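Local coordinates for esterase family protein (Staphylococcus aureus, PDB 6VHE) that probably hydrolyses carboxylic esters, and possibly the thioester S-formylglutathione, as a serine esterase of the alpha/beta-hydrolase clan, at residues F150-L155 against H180-L185; V144-V149 against L200-K205; S82-M87 against H122-Y127. All coordinates share one frame; numbering follows the deposited sequence.

Along the chain contact 3 closes before the others begin, while contact 1 lies nested inside the loop closed by contact 2. Contact 2 joins strands 142-146 and 198-204 of the central sheet; contact 3 sets the start of helix 124-135, with the nucleophile Ser123, against the loop between strand 72-76 and helix 93-107; contact 1 brings together the starts of helices 152-157 and 182-191. Their centres are 11 to 15 Å apart. Tyr127 links contacts 1 and 3, Leu146 O probably bonds to Ser123 N between contacts 2 and 3, and Phe150 packs on Pro145. One segment of each, 150-155, 144-149 and 122-127, reaches the bound group 6WG and helps to line its pocket.

Contact 1: residues F150-L155 against H180-L185; sequences FEAQNL and HDPYYL. With 6WG ((2~{R})-2-phenylpiperidine-1-carbaldehyde), chain E.
Phe150 O rests against the ring of Pro182, 3.2 Å from CD, and also lies obliquely beside the Tyr183 ring. Next to it Ala152 CB presses on His180 O at 3.1 Å, and the same CB touches Pro182 CD. These are plain packing contacts that bring the starts of helices 152-157 and 182-191 together. Tyr183 turns its CG away from its own carbonyl carbon (chi1 -73°), which leans the ring toward Phe150 and Glu151. OE2 of Glu151 only comes near CE2 of that ring, obliquely; the two side chains cross at about a right angle, yet their flat groups are nearly parallel, 6° apart.

The polar links run through two helix caps. Glu151 OE1 accepts from Gln153 N, almost straight at 173° and on the anti lone pair; Asp181 OD1 accepts from Tyr183 N at 3.0 Å, from well above the carboxylate plane. Between the caps sits water 1, which accepts from Ala152 N and is hydrogen-bonded to Glu151 OE1 (2.8 Å) and Asp181 OD1 (2.8 Å). The two carboxylate oxygens stay 4.9 Å apart, Glu151 OE1 to Asp181 OD1, and the water together with the helix N-termini probably eases the repulsion of their like charges. Asp181 OD2 has a further partner in the salt bridge to Lys176.

On the ligand side, Leu155 CD1 touches C3 of the phenyl ring of 6WG at 3.4 Å, and Asn154 CB meets the ring at its edge, at C1, so the start of helix 152-157 forms part of the pocket wall. Helix 124-135 packs on the pair through Ile130 and Tyr127, which bonds to His180 O and touches Ala152 and Pro182; Phe216 of helix 210-222 stacks on Phe150, and Tyr219 of that helix meets Tyr183 edge-to-face.

Contact 2: residues V144-V149 against L200-K205; sequences VPLSAV and LIMCGK. With 6WG ((2~{R})-2-phenylpiperidine-1-carbaldehyde), chain E.
With chi1 of -48° in Leu146 and -56° in Met202, each CG sits beside its own backbone N; on bridged neighbours this leaves the two chains side by side and pointing the same way, with Leu146 CD2 3.6 Å from Met202 SD. They belong to neighbouring parallel strands, 142-146 and 198-204, in the central sheet of the alpha/beta-hydrolase fold; the short segments of the two strands run nearly parallel, 10° apart. Val144 and Leu200 share the face of this pair, CG1 meeting CD2 at 4.0 Å, and Trp251 of helix 238-253 covers them. On the other face the Pro145 ring meets Ile201 CG1, where Ile201 touches Asn213 and Leu220 of helix 210-222 and Pro145 touches Phe150.

Two backbone bonds join the strands about the bridged pair: Met202 N to Pro145 O, 3.0 Å, and Ser147 N to Met202 O, 2.7 Å, each close to straight. Met202 O also receives a CA-H contact from Leu146 and a bond from water 3, which accepts from Ala148 N. Ser147 then leaves the strand with left-handed backbone angles, and the chain runs on to Val149, whose CG2 packs against the 6WG phenyl ring.

The Ser147 side chain touches Asp207 and His236, the predicted relay partners of Ser123. Its OG is hydrogen-bonded to Trp241 NE1 and donates to water 2 at 2.6 Å, which also accepts from Gly204 N.

Contact 3: residues S82-M87 against H122-Y127; sequences SAYANM and HSMGGY. With 6WG ((2~{R})-2-phenylpiperidine-1-carbaldehyde), chain E.
O1 of 6WG is held by two backbone N-H groups, Met124 N at 2.7 Å and Leu50 N, as in an oxyanion hole, and the side chain of the same Met124 packs on the turn formed by Ser82 to Ala85. Ser123 OG is covalently bonded to C12 of 6WG, a carbamate on the serine of the nucleophile elbow at the start of helix 124-135.

Met124 extends toward the turn with CG anti to its backbone N (chi1 -177°) and bends only at the end; SD comes 3.4 Å from Ala83 N, while CE touches Tyr84 CE2. The Tyr84 ring crosses Met124 obliquely and lies close to Met124 O and to Gly125 CA, 3.6 Å from CE2. Ala83 O meets the Tyr127 ring at its edge, near the ring plane. The type I' turn from Ser82 to Ala85, with Ser82 OG accepting from Tyr84 N at 3.2 Å in an ST turn and also bonded to Val79 O, sets Ala83 and Tyr84 against the elbow.

Around the contact, Tyr84 OH bonds to His48 O; Ile97 of helix 93-107 covers Tyr84, and Leu155 of helix 152-157 and Ile168 of helix 165-169 touch Ala83.

Contact 1: residues F150-L155 against H180-L185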
loop_
_atom_site.group_PDB
_atom_site.type_symbol
_atom_site.label_atom_id
_atom_site.label_comp_id
_atom_site.label_asym_id
_atom_site.label_seq_id
_atom_site.Cartn_x
_atom_site.Cartn_y
_atom_site.Cartn_z
ATOM N N PHE A 150 31.008 -10.522 6.266
ATOM C CA PHE A 150 31.975 -10.871 5.241
ATOM C C PHE A 150 32.433 -12.312 5.373
ATOM O O PHE A 150 32.620 -12.994 4.368
ATOM C CB PHE A 150 33.170 -9.908 5.292
ATOM C CG PHE A 150 32.819 -8.494 4.870
ATOM C CD1 PHE A 150 32.521 -8.210 3.547
ATOM C CD2 PHE A 150 32.780 -7.463 5.797
ATOM C CE1 PHE A 150 32.183 -6.913 3.153
ATOM C CE2 PHE A 150 32.445 -6.166 5.411
ATOM C CZ PHE A 150 32.144 -5.891 4.086
ATOM N N GLU A 151 32.587 -12.799 6.593
ATOM C CA GLU A 151 32.832 -14.218 6.821
ATOM C C GLU A 151 31.486 -14.928 6.804
ATOM O O GLU A 151 30.788 -14.988 7.819
ATOM C CB GLU A 151 33.557 -14.451 8.141
ATOM C CG GLU A 151 33.944 -15.904 8.323
ATOM C CD GLU A 151 34.370 -16.540 7.006
ATOM O OE1 GLU A 151 33.548 -17.266 6.383
ATOM O OE2 GLU A 151 35.527 -16.290 6.594
ATOM N N ALA A 152 31.116 -15.474 5.642
ATOM C CA ALA A 152 29.775 -16.024 5.464
ATOM C C ALA A 152 29.498 -17.237 6.341
ATOM O O ALA A 152 28.327 -17.548 6.567
ATOM C CB ALA A 152 29.538 -16.408 4.005
ATOM N N GLN A 153 30.527 -17.936 6.833
ATOM C CA GLN A 153 30.247 -19.085 7.687
ATOM C C GLN A 153 29.479 -18.695 8.940
ATOM O O GLN A 153 28.902 -19.571 9.596
ATOM C CB GLN A 153 31.545 -19.801 8.065
ATOM C CG GLN A 153 31.346 -21.231 8.576
ATOM C CD GLN A 153 30.614 -22.127 7.581
ATOM O OE1 GLN A 153 31.052 -22.300 6.444
ATOM N NE2 GLN A 153 29.495 -22.704 8.012
ATOM N N ASN A 154 29.435 -17.404 9.267
ATOM C CA ASN A 154 28.751 -16.909 10.451
ATOM C C ASN A 154 27.260 -16.680 10.204
ATOM O O ASN A 154 26.433 -17.045 11.048
ATOM C CB ASN A 154 29.436 -15.623 10.924
ATOM C CG ASN A 154 30.773 -15.899 11.595
ATOM O OD1 ASN A 154 31.158 -17.054 11.792
ATOM N ND2 ASN A 154 31.494 -14.833 11.942
ATOM N N LEU A 155 26.893 -16.087 9.064
ATOM C CA LEU A 155 25.480 -16.012 8.695
ATOM C C LEU A 155 24.883 -17.406 8.551
ATOM O O LEU A 155 23.804 -17.691 9.081
ATOM C CB LEU A 155 25.301 -15.203 7.401
ATOM C CG LEU A 155 23.876 -14.883 6.889
ATOM C CD1 LEU A 155 22.999 -14.111 7.888
ATOM C CD2 LEU A 155 23.941 -14.131 5.574
ATOM N N HIS A 180 29.398 -18.552 -2.156
ATOM C CA HIS A 180 28.839 -17.972 -0.947
ATOM C C HIS A 180 29.886 -17.247 -0.114
ATOM O O HIS A 180 29.528 -16.603 0.878
ATOM C CB HIS A 180 28.166 -19.069 -0.115
ATOM C CG HIS A 180 27.163 -19.870 -0.884
ATOM N ND1 HIS A 180 25.907 -19.388 -1.198
ATOM C CD2 HIS A 180 27.240 -21.109 -1.430
ATOM C CE1 HIS A 180 25.250 -20.303 -1.893
ATOM N NE2 HIS A 180 26.036 -21.357 -2.045
ATOM N N ASP A 181 31.150 -17.308 -0.513
ATOM C CA ASP A 181 32.259 -16.767 0.265
ATOM C C ASP A 181 32.767 -15.470 -0.358
ATOM O O ASP A 181 33.320 -15.501 -1.467
ATOM C CB ASP A 181 33.374 -17.812 0.331
ATOM C CG ASP A 181 34.618 -17.316 1.032
ATOM O OD1 ASP A 181 34.580 -16.263 1.701
ATOM O OD2 ASP A 181 35.647 -18.002 0.911
ATOM N N PRO A 182 32.607 -14.319 0.299
ATOM C CA PRO A 182 33.106 -13.064 -0.292
ATOM C C PRO A 182 34.617 -13.028 -0.480
ATOM O O PRO A 182 35.106 -12.314 -1.365
ATOM C CB PRO A 182 32.639 -12.000 0.712
ATOM C CG PRO A 182 31.449 -12.609 1.367
ATOM C CD PRO A 182 31.752 -14.080 1.473
ATOM N N TYR A 183 35.377 -13.764 0.326
ATOM C CA TYR A 183 36.821 -13.797 0.125
ATOM C C TYR A 183 37.181 -14.530 -1.164
ATOM O O TYR A 183 38.119 -14.137 -1.866
ATOM C CB TYR A 183 37.496 -14.444 1.328
ATOM C CG TYR A 183 37.500 -13.573 2.559
ATOM C CD1 TYR A 183 38.589 -12.766 2.850
ATOM C CD2 TYR A 183 36.422 -13.569 3.439
ATOM C CE1 TYR A 183 38.609 -11.970 3.974
ATOM C CE2 TYR A 183 36.431 -12.778 4.570
ATOM C CZ TYR A 183 37.531 -11.980 4.833
ATOM O OH TYR A 183 37.562 -11.190 5.957
ATOM N N TYR A 184 36.453 -15.597 -1.494
ATOM C CA TYR A 184 36.677 -16.262 -2.773
ATOM C C TYR A 184 36.261 -15.370 -3.938
ATOM O O TYR A 184 36.991 -15.259 -4.931
ATOM C CB TYR A 184 35.929 -17.594 -2.803
ATOM C CG TYR A 184 35.755 -18.208 -4.179
ATOM C CD1 TYR A 184 36.768 -18.965 -4.769
ATOM C CD2 TYR A 184 34.566 -18.048 -4.880
ATOM C CE1 TYR A 184 36.597 -19.531 -6.028
ATOM C CE2 TYR A 184 34.385 -18.612 -6.129
ATOM C CZ TYR A 184 35.397 -19.347 -6.700
ATOM O OH TYR A 184 35.191 -19.891 -7.948
ATOM N N LEU A 185 35.090 -14.726 -3.834
ATOM C CA LEU A 185 34.648 -13.798 -4.872
ATOM C C LEU A 185 35.663 -12.680 -5.071
ATOM O O LEU A 185 35.920 -12.255 -6.204
ATOM C CB LEU A 185 33.273 -13.218 -4.512
ATOM C CG LEU A 185 32.130 -14.245 -4.445
ATOM C CD1 LEU A 185 30.759 -13.592 -4.163
ATOM C CD2 LEU A 185 32.092 -15.087 -5.718
HETATM C C4 6WG E . 24.362 -11.923 11.433
HETATM C C7 6WG E . 23.034 -11.167 11.475
HETATM C C6 6WG E . 26.307 -12.646 12.676
HETATM C C9 6WG E . 21.710 -9.785 12.874
HETATM C C8 6WG E . 23.087 -9.838 12.208
HETATM C C1 6WG E . 26.770 -13.322 11.564
HETATM C C2 6WG E . 26.011 -13.301 10.411
HETATM C C3 6WG E . 24.805 -12.621 10.336
HETATM C C5 6WG E . 25.101 -11.963 12.601
HETATM C C10 6WG E . 20.648 -10.705 12.219
HETATM C C11 6WG E . 20.820 -11.101 10.731
HETATM N N1 6WG E . 22.195 -10.964 10.299
HETATM C C12 6WG E . 22.373 -9.824 9.398
HETATM O O1 6WG E . 21.344 -9.518 8.550
HETATM O O HOH W 1 32.798 -16.209 3.850
#

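Contact 2: residues V144-V149 against L200-K205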
loop_
_atom_site.group_PDB
_atom_site.type_symbol
_atom_site.label_atom_id
_atom_site.label_comp_id
_atom_site.label_asym_id
_atom_site.label_seq_id
_atom_site.Cartn_x
_atom_site.Cartn_y
_atom_site.Cartn_z
ATOM N N VAL A 144 28.171 -0.089 -1.156
ATOM C CA VAL A 144 28.255 0.331 0.247
ATOM C C VAL A 144 27.712 -0.767 1.155
ATOM O O VAL A 144 26.501 -0.810 1.419
ATOM C CB VAL A 144 27.488 1.642 0.491
ATOM C CG1 VAL A 144 27.738 2.155 1.912
ATOM C CG2 VAL A 144 27.876 2.696 -0.538
ATOM N N PRO A 145 28.548 -1.669 1.661
ATOM C CA PRO A 145 28.076 -2.603 2.698
ATOM C C PRO A 145 28.039 -1.923 4.063
ATOM O O PRO A 145 29.032 -1.350 4.511
ATOM C CB PRO A 145 29.113 -3.742 2.661
ATOM C CG PRO A 145 29.927 -3.502 1.376
ATOM C CD PRO A 145 29.899 -2.007 1.189
ATOM N N LEU A 146 26.884 -1.992 4.722
ATOM C CA LEU A 146 26.690 -1.481 6.073
ATOM C C LEU A 146 26.585 -2.645 7.052
ATOM O O LEU A 146 25.749 -3.532 6.865
ATOM C CB LEU A 146 25.413 -0.642 6.165
ATOM C CG LEU A 146 25.200 0.413 5.078
ATOM C CD1 LEU A 146 23.812 0.994 5.204
ATOM C CD2 LEU A 146 26.242 1.497 5.237
ATOM N N SER A 147 27.407 -2.630 8.099
ATOM C CA SER A 147 27.343 -3.647 9.150
ATOM C C SER A 147 27.245 -5.044 8.542
ATOM O O SER A 147 26.426 -5.874 8.941
ATOM C CB SER A 147 26.165 -3.387 10.089
ATOM O OG SER A 147 26.095 -2.016 10.445
ATOM N N ALA A 148 28.074 -5.286 7.535
ATOM C CA ALA A 148 27.881 -6.458 6.707
ATOM C C ALA A 148 28.551 -7.685 7.319
ATOM O O ALA A 148 29.404 -7.591 8.207
ATOM C CB ALA A 148 28.432 -6.223 5.300
ATOM N N VAL A 149 28.136 -8.849 6.828
ATOM C CA VAL A 149 28.778 -10.123 7.133
ATOM C C VAL A 149 29.715 -10.442 5.980
ATOM O O VAL A 149 29.267 -10.604 4.838
ATOM C CB VAL A 149 27.743 -11.242 7.312
ATOM C CG1 VAL A 149 28.464 -12.559 7.642
ATOM C CG2 VAL A 149 26.730 -10.865 8.355
ATOM N N LEU A 200 32.661 1.809 -0.046
ATOM C CA LEU A 200 32.515 2.483 1.241
ATOM C C LEU A 200 31.922 1.460 2.203
ATOM O O LEU A 200 30.780 1.032 2.029
ATOM C CB LEU A 200 31.623 3.718 1.126
ATOM C CG LEU A 200 31.267 4.352 2.473
ATOM C CD1 LEU A 200 32.477 5.046 3.067
ATOM C CD2 LEU A 200 30.098 5.328 2.329
ATOM N N ILE A 201 32.704 1.040 3.194
ATOM C CA ILE A 201 32.286 0.015 4.147
ATOM C C ILE A 201 32.064 0.695 5.488
ATOM O O ILE A 201 32.934 1.430 5.965
ATOM C CB ILE A 201 33.329 -1.112 4.259
ATOM C CG1 ILE A 201 33.448 -1.863 2.928
ATOM C CG2 ILE A 201 32.979 -2.076 5.390
ATOM C CD1 ILE A 201 34.681 -2.777 2.828
ATOM N N MET A 202 30.898 0.463 6.092
ATOM C CA MET A 202 30.533 1.162 7.318
ATOM C C MET A 202 30.102 0.169 8.390
ATOM O O MET A 202 29.336 -0.757 8.115
ATOM C CB MET A 202 29.391 2.169 7.057
ATOM C CG MET A 202 29.684 3.190 5.970
ATOM S SD MET A 202 28.320 4.371 5.766
ATOM C CE MET A 202 28.597 5.395 7.198
ATOM N N CYS A 203 30.552 0.397 9.624
ATOM C CA CYS A 203 30.156 -0.477 10.722
ATOM C C CYS A 203 30.333 0.266 12.037
ATOM O O CYS A 203 31.388 0.867 12.277
ATOM C CB CYS A 203 30.977 -1.781 10.731
ATOM S SG CYS A 203 30.363 -3.018 11.897
ATOM N N GLY A 204 29.309 0.210 12.886
ATOM C CA GLY A 204 29.436 0.757 14.229
ATOM C C GLY A 204 30.385 -0.059 15.091
ATOM O O GLY A 204 30.472 -1.282 14.980
ATOM N N LYS A 205 31.089 0.634 15.994
ATOM C CA LYS A 205 32.126 -0.022 16.799
ATOM C C LYS A 205 31.554 -0.936 17.877
ATOM O O LYS A 205 32.295 -1.758 18.428
ATOM C CB LYS A 205 33.031 1.016 17.466
ATOM C CG LYS A 205 34.063 1.648 16.553
ATOM C CD LYS A 205 34.910 2.663 17.324
ATOM C CE LYS A 205 35.870 3.407 16.405
ATOM N NZ LYS A 205 36.130 4.795 16.874
HETATM C C4 6WG E . 24.362 -11.923 11.433
HETATM C C7 6WG E . 23.034 -11.167 11.475
HETATM C C6 6WG E . 26.307 -12.646 12.676
HETATM C C9 6WG E . 21.710 -9.785 12.874
HETATM C C8 6WG E . 23.087 -9.838 12.208
HETATM C C1 6WG E . 26.770 -13.322 11.564
HETATM C C2 6WG E . 26.011 -13.301 10.411
HETATM C C3 6WG E . 24.805 -12.621 10.336
HETATM C C5 6WG E . 25.101 -11.963 12.601
HETATM C C10 6WG E . 20.648 -10.705 12.219
HETATM C C11 6WG E . 20.820 -11.101 10.731
HETATM N N1 6WG E . 22.195 -10.964 10.299
HETATM C C12 6WG E . 22.373 -9.824 9.398
HETATM O O1 6WG E . 21.344 -9.518 8.550
HETATM O O HOH W 2 26.835 -1.330 12.851
HETATM O O HOH W 3 29.945 -3.451 6.553
#

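Contact 3: residues S82-M87 against H122-Y127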
loop_
_atom_site.group_PDB
_atom_site.type_symbol
_atom_site.label_atom_id
_atom_site.label_comp_id
_atom_site.label_asym_id
_atom_site.label_seq_id
_atom_site.Cartn_x
_atom_site.Cartn_y
_atom_site.Cartn_z
ATOM N N SER A 82 16.967 -15.383 2.111
ATOM C CA SER A 82 17.727 -16.070 1.071
ATOM C C SER A 82 19.210 -15.729 1.052
ATOM O O SER A 82 19.953 -16.361 0.295
ATOM C CB SER A 82 17.161 -15.728 -0.304
ATOM O OG SER A 82 17.367 -14.346 -0.575
ATOM N N ALA A 83 19.645 -14.717 1.800
ATOM C CA ALA A 83 21.027 -14.233 1.722
ATOM C C ALA A 83 21.430 -13.889 0.284
ATOM O O ALA A 83 22.612 -13.933 -0.068
ATOM C CB ALA A 83 22.010 -15.240 2.332
ATOM N N TYR A 84 20.451 -13.522 -0.554
ATOM C CA TYR A 84 20.720 -13.038 -1.910
ATOM C C TYR A 84 21.381 -14.109 -2.772
ATOM O O TYR A 84 22.149 -13.806 -3.688
ATOM C CB TYR A 84 21.553 -11.741 -1.881
ATOM C CG TYR A 84 20.782 -10.650 -1.167
ATOM C CD1 TYR A 84 19.842 -9.888 -1.843
ATOM C CD2 TYR A 84 20.933 -10.444 0.201
ATOM C CE1 TYR A 84 19.093 -8.904 -1.177
ATOM C CE2 TYR A 84 20.193 -9.476 0.868
ATOM C CZ TYR A 84 19.275 -8.716 0.175
ATOM O OH TYR A 84 18.535 -7.770 0.855
ATOM N N ALA A 85 21.065 -15.372 -2.502
ATOM C CA ALA A 85 21.584 -16.494 -3.266
ATOM C C ALA A 85 20.493 -17.106 -4.133
ATOM O O ALA A 85 19.306 -17.039 -3.810
ATOM C CB ALA A 85 22.147 -17.583 -2.343
ATOM N N ASN A 86 20.899 -17.738 -5.227
ATOM C CA ASN A 86 20.030 -18.744 -5.829
ATOM C C ASN A 86 20.056 -19.960 -4.911
ATOM O O ASN A 86 21.035 -20.701 -4.883
ATOM C CB ASN A 86 20.494 -19.111 -7.230
ATOM C CG ASN A 86 20.377 -17.964 -8.188
ATOM O OD1 ASN A 86 19.520 -17.079 -8.028
ATOM N ND2 ASN A 86 21.236 -17.961 -9.198
ATOM N N MET A 87 18.979 -20.160 -4.158
ATOM C CA MET A 87 18.983 -21.103 -3.045
ATOM C C MET A 87 18.979 -22.547 -3.535
ATOM O O MET A 87 18.367 -22.872 -4.560
ATOM C CB MET A 87 17.762 -20.852 -2.151
ATOM C CG MET A 87 17.670 -19.410 -1.618
ATOM S SD MET A 87 16.014 -19.031 -0.958
ATOM C CE MET A 87 15.968 -20.117 0.482
ATOM N N HIS A 122 22.470 -3.546 4.414
ATOM C CA HIS A 122 22.977 -3.788 5.765
ATOM C C HIS A 122 22.837 -5.259 6.166
ATOM O O HIS A 122 21.914 -5.956 5.730
ATOM C CB HIS A 122 22.273 -2.879 6.802
ATOM C CG HIS A 122 20.830 -3.207 7.009
ATOM N ND1 HIS A 122 19.824 -2.646 6.252
ATOM C CD2 HIS A 122 20.224 -4.054 7.878
ATOM C CE1 HIS A 122 18.658 -3.130 6.647
ATOM N NE2 HIS A 122 18.873 -3.985 7.633
ATOM N N SER A 123 23.787 -5.727 6.993
ATOM C CA SER A 123 23.860 -7.102 7.503
ATOM C C SER A 123 23.829 -8.122 6.367
ATOM O O SER A 123 24.750 -8.156 5.542
ATOM C CB SER A 123 22.730 -7.372 8.512
ATOM O OG SER A 123 22.941 -8.579 9.241
ATOM N N MET A 124 22.787 -8.965 6.314
ATOM C CA MET A 124 22.600 -9.852 5.163
ATOM C C MET A 124 22.607 -9.073 3.853
ATOM O O MET A 124 23.053 -9.586 2.821
ATOM C CB MET A 124 21.287 -10.637 5.304
ATOM C CG MET A 124 21.009 -11.662 4.201
ATOM S SD MET A 124 19.397 -12.495 4.418
ATOM C CE MET A 124 18.311 -11.223 3.727
ATOM N N GLY A 125 22.126 -7.828 3.873
ATOM C CA GLY A 125 22.154 -7.017 2.669
ATOM C C GLY A 125 23.505 -6.404 2.382
ATOM O O GLY A 125 23.782 -6.048 1.232
ATOM N N GLY A 126 24.349 -6.254 3.406
ATOM C CA GLY A 126 25.732 -5.877 3.153
ATOM C C GLY A 126 26.494 -7.033 2.537
ATOM O O GLY A 126 27.349 -6.844 1.663
ATOM N N TYR A 127 26.173 -8.248 2.982
ATOM C CA TYR A 127 26.686 -9.464 2.369
ATOM C C TYR A 127 26.244 -9.560 0.913
ATOM O O TYR A 127 27.057 -9.812 0.018
ATOM C CB TYR A 127 26.196 -10.649 3.196
ATOM C CG TYR A 127 26.468 -12.035 2.663
ATOM C CD1 TYR A 127 25.423 -12.837 2.214
ATOM C CD2 TYR A 127 27.747 -12.561 2.657
ATOM C CE1 TYR A 127 25.653 -14.123 1.758
ATOM C CE2 TYR A 127 27.991 -13.840 2.193
ATOM C CZ TYR A 127 26.939 -14.616 1.747
ATOM O OH TYR A 127 27.175 -15.899 1.296
HETATM C C4 6WG E . 24.362 -11.923 11.433
HETATM C C7 6WG E . 23.034 -11.167 11.475
HETATM C C6 6WG E . 26.307 -12.646 12.676
HETATM C C9 6WG E . 21.710 -9.785 12.874
HETATM C C8 6WG E . 23.087 -9.838 12.208
HETATM C C1 6WG E . 26.770 -13.322 11.564
HETATM C C2 6WG E . 26.011 -13.301 10.411
HETATM C C3 6WG E . 24.805 -12.621 10.336
HETATM C C5 6WG E . 25.101 -11.963 12.601
HETATM C C10 6WG E . 20.648 -10.705 12.219
HETATM C C11 6WG E . 20.820 -11.101 10.731
HETATM N N1 6WG E . 22.195 -10.964 10.299
HETATM C C12 6WG E . 22.373 -9.824 9.398
HETATM O O1 6WG E . 21.344 -9.518 8.550
#